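Local coordinates for protein glutaredoxin (Methanosarcina mazei, PDB 3NZN) that probably reduces disulfides by thiol-disulfide exchange, as glutaredoxins of the thioredoxin superfamily do, at residues Y27-K39 with D48-K60. Sequence-based numbering, arbitrary orientation.
Sequences YGLSTCVWCKKTK and DFDYVYVDRLEGK. With SO4 (sulfate ion), chain E; SO4 (sulfate ion), chain F.
Asp55 grips Ser30 twice, both carboxylate oxygens closing on one residue just ahead of the Cys32-Cys35 disulfide. Ser30 N gives a nearly straight bond to OD1 of Asp55 (2.8 Å). It arrives on the syn side of that oxygen, though 24° out of the carboxylate plane. Ser30 OG donates to the syn lone pair of Asp55 OD2 (2.6 Å). With chi1 at 61°, CG of Asp55 sits between its own backbone N and carbonyl carbon, turning the carboxylate onto the loop. Replacing Asp55 with alanine removes both acceptors, and Ser30 N and OG would probably lose their partners, freeing the loop to shift. Ser30 CB lies over the centre of the Arg56 guanidinium, whose NH1 bonds Lys10 O; Ser30 CA makes a CH-pi contact with one face of the Tyr53 ring, 4.0 Å from its centroid. Where the parallel strands 24-28 and 49-53 of the beta-alpha-beta unit meet, Gly28 N bonds Val52 O (2.8 Å) and Val54 N bonds Gly28 O (2.9 Å). From the intervening helix, Lys39 lays CE over the Tyr51 ring, 3.6 Å from its centroid, and Lys36 NZ returns to Leu29 O (2.8 Å). A carboxylate and an ammonium group thus hold the Leu29-Ser30 backbone, probably fixing the loop that leads into the thioredoxin-type CxxC motif at the helix start.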
loop_
_atom_site.group_PDB
_atom_site.type_symbol
_atom_site.label_atom_id
_atom_site.label_comp_id
_atom_site.label_asym_id
_atom_site.label_seq_id
_atom_site.Cartn_x
_atom_site.Cartn_y
_atom_site.Cartn_z
ATOM N N TYR A 27 2.203 -10.435 -9.926
ATOM C CA TYR A 27 2.129 -9.176 -9.154
ATOM C C TYR A 27 3.079 -9.264 -7.963
ATOM O O TYR A 27 3.009 -10.115 -7.201
ATOM C CB TYR A 27 0.709 -8.895 -8.705
ATOM C CG TYR A 27 -0.186 -8.615 -9.883
ATOM C CD1 TYR A 27 -0.335 -7.327 -10.378
ATOM C CD2 TYR A 27 -0.926 -9.621 -10.480
ATOM C CE1 TYR A 27 -1.170 -7.067 -11.464
ATOM C CE2 TYR A 27 -1.755 -9.348 -11.575
ATOM C CZ TYR A 27 -1.861 -8.107 -12.039
ATOM O OH TYR A 27 -2.723 -7.970 -13.109
ATOM N N GLY A 28 3.962 -8.259 -7.903
ATOM C CA GLY A 28 4.934 -8.235 -6.836
ATOM C C GLY A 28 5.190 -6.816 -6.304
ATOM O O GLY A 28 4.498 -5.872 -6.708
ATOM N N LEU A 29 6.180 -6.692 -5.468
ATOM C CA LEU A 29 6.684 -5.402 -5.005
ATOM C C LEU A 29 8.156 -5.311 -5.410
ATOM O O LEU A 29 8.846 -6.328 -5.425
ATOM C CB LEU A 29 6.574 -5.298 -3.473
ATOM C CG LEU A 29 5.197 -5.479 -2.867
ATOM C CD1 LEU A 29 5.181 -5.460 -1.359
ATOM C CD2 LEU A 29 4.134 -4.541 -3.431
ATOM N N SER A 30 8.644 -4.120 -5.681
ATOM C CA SER A 30 9.982 -3.920 -6.072
ATOM C C SER A 30 11.046 -4.324 -5.031
ATOM O O SER A 30 12.150 -4.648 -5.331
ATOM C CB SER A 30 10.186 -2.532 -6.604
ATOM O OG SER A 30 10.122 -1.598 -5.515
ATOM N N THR A 31 10.632 -4.231 -3.782
ATOM C CA THR A 31 11.369 -4.628 -2.576
ATOM C C THR A 31 10.704 -5.864 -2.033
ATOM O O THR A 31 9.695 -5.739 -1.402
ATOM C CB THR A 31 11.162 -3.572 -1.508
ATOM O OG1 THR A 31 9.718 -3.615 -1.328
ATOM C CG2 THR A 31 11.673 -2.298 -2.002
ATOM N N CYS A 32 10.961 -7.034 -2.519
ATOM C CA CYS A 32 10.306 -8.245 -2.055
ATOM C C CYS A 32 11.203 -9.396 -2.566
ATOM O O CYS A 32 11.224 -9.746 -3.731
ATOM C CB CYS A 32 8.908 -8.378 -2.618
ATOM S SG CYS A 32 8.041 -9.913 -2.543
ATOM N N VAL A 33 11.957 -9.967 -1.650
ATOM C CA VAL A 33 12.896 -11.079 -1.956
ATOM C C VAL A 33 12.212 -12.249 -2.568
ATOM O O VAL A 33 12.754 -12.861 -3.486
ATOM C CB VAL A 33 13.618 -11.471 -0.610
ATOM C CG1 VAL A 33 14.270 -12.786 -0.689
ATOM C CG2 VAL A 33 14.585 -10.377 -0.171
ATOM N N TRP A 34 11.043 -12.612 -2.098
ATOM C CA TRP A 34 10.356 -13.738 -2.647
ATOM C C TRP A 34 9.753 -13.488 -4.004
ATOM O O TRP A 34 9.593 -14.409 -4.806
ATOM C CB TRP A 34 9.406 -14.335 -1.661
ATOM C CG TRP A 34 10.069 -14.848 -0.428
ATOM C CD1 TRP A 34 10.095 -14.260 0.788
ATOM C CD2 TRP A 34 10.730 -16.112 -0.316
ATOM N NE1 TRP A 34 10.753 -15.071 1.675
ATOM C CE2 TRP A 34 11.177 -16.190 1.010
ATOM C CE3 TRP A 34 11.068 -17.136 -1.218
ATOM C CZ2 TRP A 34 11.863 -17.285 1.475
ATOM C CZ3 TRP A 34 11.717 -18.245 -0.719
ATOM C CH2 TRP A 34 12.101 -18.311 0.596
ATOM N N CYS A 35 9.402 -12.228 -4.257
ATOM C CA CYS A 35 8.962 -11.826 -5.579
ATOM C C CYS A 35 10.112 -11.987 -6.530
ATOM O O CYS A 35 9.955 -12.517 -7.651
ATOM C CB CYS A 35 8.456 -10.422 -5.613
ATOM S SG CYS A 35 7.033 -10.052 -4.598
ATOM N N LYS A 36 11.317 -11.584 -6.138
ATOM C CA LYS A 36 12.463 -11.707 -7.029
ATOM C C LYS A 36 12.796 -13.187 -7.294
ATOM O O LYS A 36 13.137 -13.567 -8.409
ATOM C CB LYS A 36 13.635 -10.986 -6.418
ATOM C CG LYS A 36 13.674 -9.505 -6.378
ATOM C CD LYS A 36 13.071 -8.675 -7.599
ATOM C CE LYS A 36 12.293 -7.424 -7.066
ATOM N NZ LYS A 36 11.034 -7.867 -6.338
ATOM N N LYS A 37 12.637 -14.016 -6.280
ATOM C CA LYS A 37 12.894 -15.425 -6.461
ATOM C C LYS A 37 11.856 -16.033 -7.408
ATOM O O LYS A 37 12.181 -16.937 -8.207
ATOM C CB LYS A 37 12.780 -16.181 -5.144
ATOM C CG LYS A 37 13.871 -16.062 -4.162
ATOM C CD LYS A 37 14.300 -17.421 -3.570
ATOM C CE LYS A 37 15.652 -17.307 -2.724
ATOM N NZ LYS A 37 16.996 -17.623 -3.494
ATOM N N THR A 38 10.606 -15.623 -7.348
ATOM C CA THR A 38 9.591 -16.040 -8.292
ATOM C C THR A 38 9.861 -15.586 -9.681
ATOM O O THR A 38 9.754 -16.426 -10.643
ATOM C CB THR A 38 8.218 -15.496 -7.815
ATOM O OG1 THR A 38 7.964 -15.968 -6.469
ATOM C CG2 THR A 38 7.098 -15.976 -8.744
ATOM N N LYS A 39 10.274 -14.352 -9.904
ATOM C CA LYS A 39 10.685 -13.887 -11.184
ATOM C C LYS A 39 11.833 -14.737 -11.746
ATOM O O LYS A 39 11.821 -15.052 -12.917
ATOM C CB LYS A 39 10.981 -12.398 -11.122
ATOM C CG LYS A 39 11.415 -11.760 -12.327
ATOM C CD LYS A 39 11.510 -10.228 -12.222
ATOM C CE LYS A 39 12.054 -9.619 -13.482
ATOM N NZ LYS A 39 13.556 -9.806 -13.514
ATOM N N ASP A 48 7.040 -17.486 -21.244
ATOM C CA ASP A 48 6.574 -16.089 -21.414
ATOM C C ASP A 48 5.811 -15.763 -20.128
ATOM O O ASP A 48 5.005 -16.461 -19.597
ATOM C CB ASP A 48 5.672 -15.979 -22.580
ATOM C CG ASP A 48 6.293 -16.147 -23.897
ATOM O OD1 ASP A 48 7.491 -16.238 -23.992
ATOM O OD2 ASP A 48 5.482 -16.307 -24.885
ATOM N N PHE A 49 6.080 -14.515 -19.616
ATOM C CA PHE A 49 5.341 -14.002 -18.440
ATOM C C PHE A 49 5.528 -12.479 -18.397
ATOM O O PHE A 49 6.430 -11.950 -18.899
ATOM C CB PHE A 49 5.843 -14.633 -17.127
ATOM C CG PHE A 49 7.193 -14.230 -16.712
ATOM C CD1 PHE A 49 7.342 -13.272 -15.647
ATOM C CD2 PHE A 49 8.349 -14.718 -17.225
ATOM C CE1 PHE A 49 8.570 -12.908 -15.208
ATOM C CE2 PHE A 49 9.578 -14.374 -16.819
ATOM C CZ PHE A 49 9.718 -13.421 -15.767
ATOM N N ASP A 50 4.527 -11.915 -17.704
ATOM C CA ASP A 50 4.599 -10.500 -17.317
ATOM C C ASP A 50 4.779 -10.429 -15.807
ATOM O O ASP A 50 4.349 -11.224 -15.069
ATOM C CB ASP A 50 3.286 -9.839 -17.682
ATOM C CG ASP A 50 2.995 -9.834 -19.118
ATOM O OD1 ASP A 50 3.849 -10.105 -19.939
ATOM O OD2 ASP A 50 1.847 -9.570 -19.399
ATOM N N TYR A 51 5.343 -9.255 -15.414
ATOM C CA TYR A 51 5.423 -8.916 -13.966
ATOM C C TYR A 51 5.112 -7.397 -13.813
ATOM O O TYR A 51 5.300 -6.625 -14.701
ATOM C CB TYR A 51 6.691 -9.337 -13.346
ATOM C CG TYR A 51 7.908 -8.672 -13.827
ATOM C CD1 TYR A 51 8.386 -7.538 -13.168
ATOM C CD2 TYR A 51 8.533 -9.042 -15.017
ATOM C CE1 TYR A 51 9.480 -6.895 -13.611
ATOM C CE2 TYR A 51 9.660 -8.385 -15.470
ATOM C CZ TYR A 51 10.110 -7.300 -14.751
ATOM O OH TYR A 51 11.197 -6.606 -15.163
ATOM N N VAL A 52 4.567 -7.155 -12.614
ATOM C CA VAL A 52 4.147 -5.756 -12.221
ATOM C C VAL A 52 4.619 -5.570 -10.808
ATOM O O VAL A 52 4.411 -6.363 -9.930
ATOM C CB VAL A 52 2.612 -5.682 -12.259
ATOM C CG1 VAL A 52 2.115 -4.294 -11.777
ATOM C CG2 VAL A 52 2.105 -5.952 -13.698
ATOM N N TYR A 53 5.274 -4.351 -10.609
ATOM C CA TYR A 53 5.644 -3.948 -9.272
ATOM C C TYR A 53 4.589 -2.957 -8.739
ATOM O O TYR A 53 4.568 -1.761 -9.207
ATOM C CB TYR A 53 7.016 -3.299 -9.270
ATOM C CG TYR A 53 8.148 -4.264 -9.567
ATOM C CD1 TYR A 53 8.156 -5.556 -9.050
ATOM C CD2 TYR A 53 9.205 -3.890 -10.342
ATOM C CE1 TYR A 53 9.195 -6.422 -9.334
ATOM C CE2 TYR A 53 10.270 -4.783 -10.640
ATOM C CZ TYR A 53 10.222 -6.021 -10.133
ATOM O OH TYR A 53 11.247 -6.919 -10.455
ATOM N N VAL A 54 3.702 -3.415 -7.979
ATOM C CA VAL A 54 2.501 -2.670 -7.624
ATOM C C VAL A 54 2.945 -1.358 -6.795
ATOM O O VAL A 54 2.241 -0.323 -7.017
ATOM C CB VAL A 54 1.551 -3.495 -6.796
ATOM C CG1 VAL A 54 0.388 -2.725 -6.287
ATOM C CG2 VAL A 54 0.968 -4.694 -7.651
ATOM N N ASP A 55 3.976 -1.442 -6.069
ATOM C CA ASP A 55 4.397 -0.256 -5.309
ATOM C C ASP A 55 4.989 0.777 -6.191
ATOM O O ASP A 55 5.188 1.923 -5.703
ATOM C CB ASP A 55 5.423 -0.645 -4.312
ATOM C CG ASP A 55 6.663 -1.227 -4.925
ATOM O OD1 ASP A 55 6.584 -2.194 -5.726
ATOM O OD2 ASP A 55 7.773 -0.881 -4.561
ATOM N N ARG A 56 5.263 0.571 -7.469
ATOM C CA ARG A 56 5.749 1.539 -8.398
ATOM C C ARG A 56 4.673 2.127 -9.269
ATOM O O ARG A 56 4.945 2.913 -10.121
ATOM C CB ARG A 56 6.922 0.987 -9.215
ATOM C CG ARG A 56 8.113 0.814 -8.349
ATOM C CD ARG A 56 9.318 0.517 -9.063
ATOM N NE ARG A 56 10.489 0.539 -8.190
ATOM C CZ ARG A 56 11.606 -0.082 -8.585
ATOM N NH1 ARG A 56 11.645 -0.616 -9.772
ATOM N NH2 ARG A 56 12.673 -0.117 -7.804
ATOM N N LEU A 57 3.448 1.712 -9.045
ATOM C CA LEU A 57 2.331 2.246 -9.817
ATOM C C LEU A 57 1.706 3.408 -9.082
ATOM O O LEU A 57 1.762 3.461 -7.871
ATOM C CB LEU A 57 1.322 1.151 -10.083
ATOM C CG LEU A 57 1.762 -0.076 -10.868
ATOM C CD1 LEU A 57 0.643 -1.086 -10.837
ATOM C CD2 LEU A 57 2.181 0.291 -12.321
ATOM N N GLU A 58 0.929 4.177 -9.836
ATOM C CA GLU A 58 0.282 5.362 -9.433
ATOM C C GLU A 58 -1.162 5.375 -9.885
ATOM O O GLU A 58 -1.462 4.799 -10.893
ATOM C CB GLU A 58 0.993 6.551 -10.126
ATOM C CG GLU A 58 2.356 6.890 -9.540
ATOM C CD GLU A 58 3.536 6.430 -10.377
ATOM O OE1 GLU A 58 3.743 6.846 -11.601
ATOM O OE2 GLU A 58 4.303 5.681 -9.766
ATOM N N GLY A 59 -1.994 6.167 -9.200
ATOM C CA GLY A 59 -3.292 6.483 -9.648
ATOM C C GLY A 59 -4.103 5.283 -10.025
ATOM O O GLY A 59 -4.104 4.266 -9.295
ATOM N N LYS A 60 -4.806 5.348 -11.160
ATOM C CA LYS A 60 -5.747 4.360 -11.508
ATOM C C LYS A 60 -5.018 3.039 -11.769
ATOM O O LYS A 60 -5.593 1.954 -11.573
ATOM C CB LYS A 60 -6.562 4.757 -12.758
ATOM C CG LYS A 60 -7.455 5.958 -12.522
ATOM C CD LYS A 60 -7.693 6.845 -13.811
ATOM C CE LYS A 60 -8.306 8.179 -13.430
ATOM N NZ LYS A 60 -9.490 7.936 -12.508
HETATM S S SO4 E . -4.126 8.193 -13.327
HETATM O O1 SO4 E . -4.885 8.822 -14.436
HETATM O O2 SO4 E . -3.669 6.852 -13.761
HETATM O O3 SO4 E . -2.932 8.997 -12.923
HETATM O O4 SO4 E . -4.965 7.955 -12.162
HETATM S S SO4 F . 13.361 -6.747 -17.860
HETATM O O1 SO4 F . 13.023 -6.299 -19.261
HETATM O O2 SO4 F . 14.455 -7.718 -17.934
HETATM O O3 SO4 F . 13.757 -5.668 -17.074
HETATM O O4 SO4 F . 12.093 -7.434 -17.451
HETATM O O HOH W 1 7.399 -1.166 -1.384
#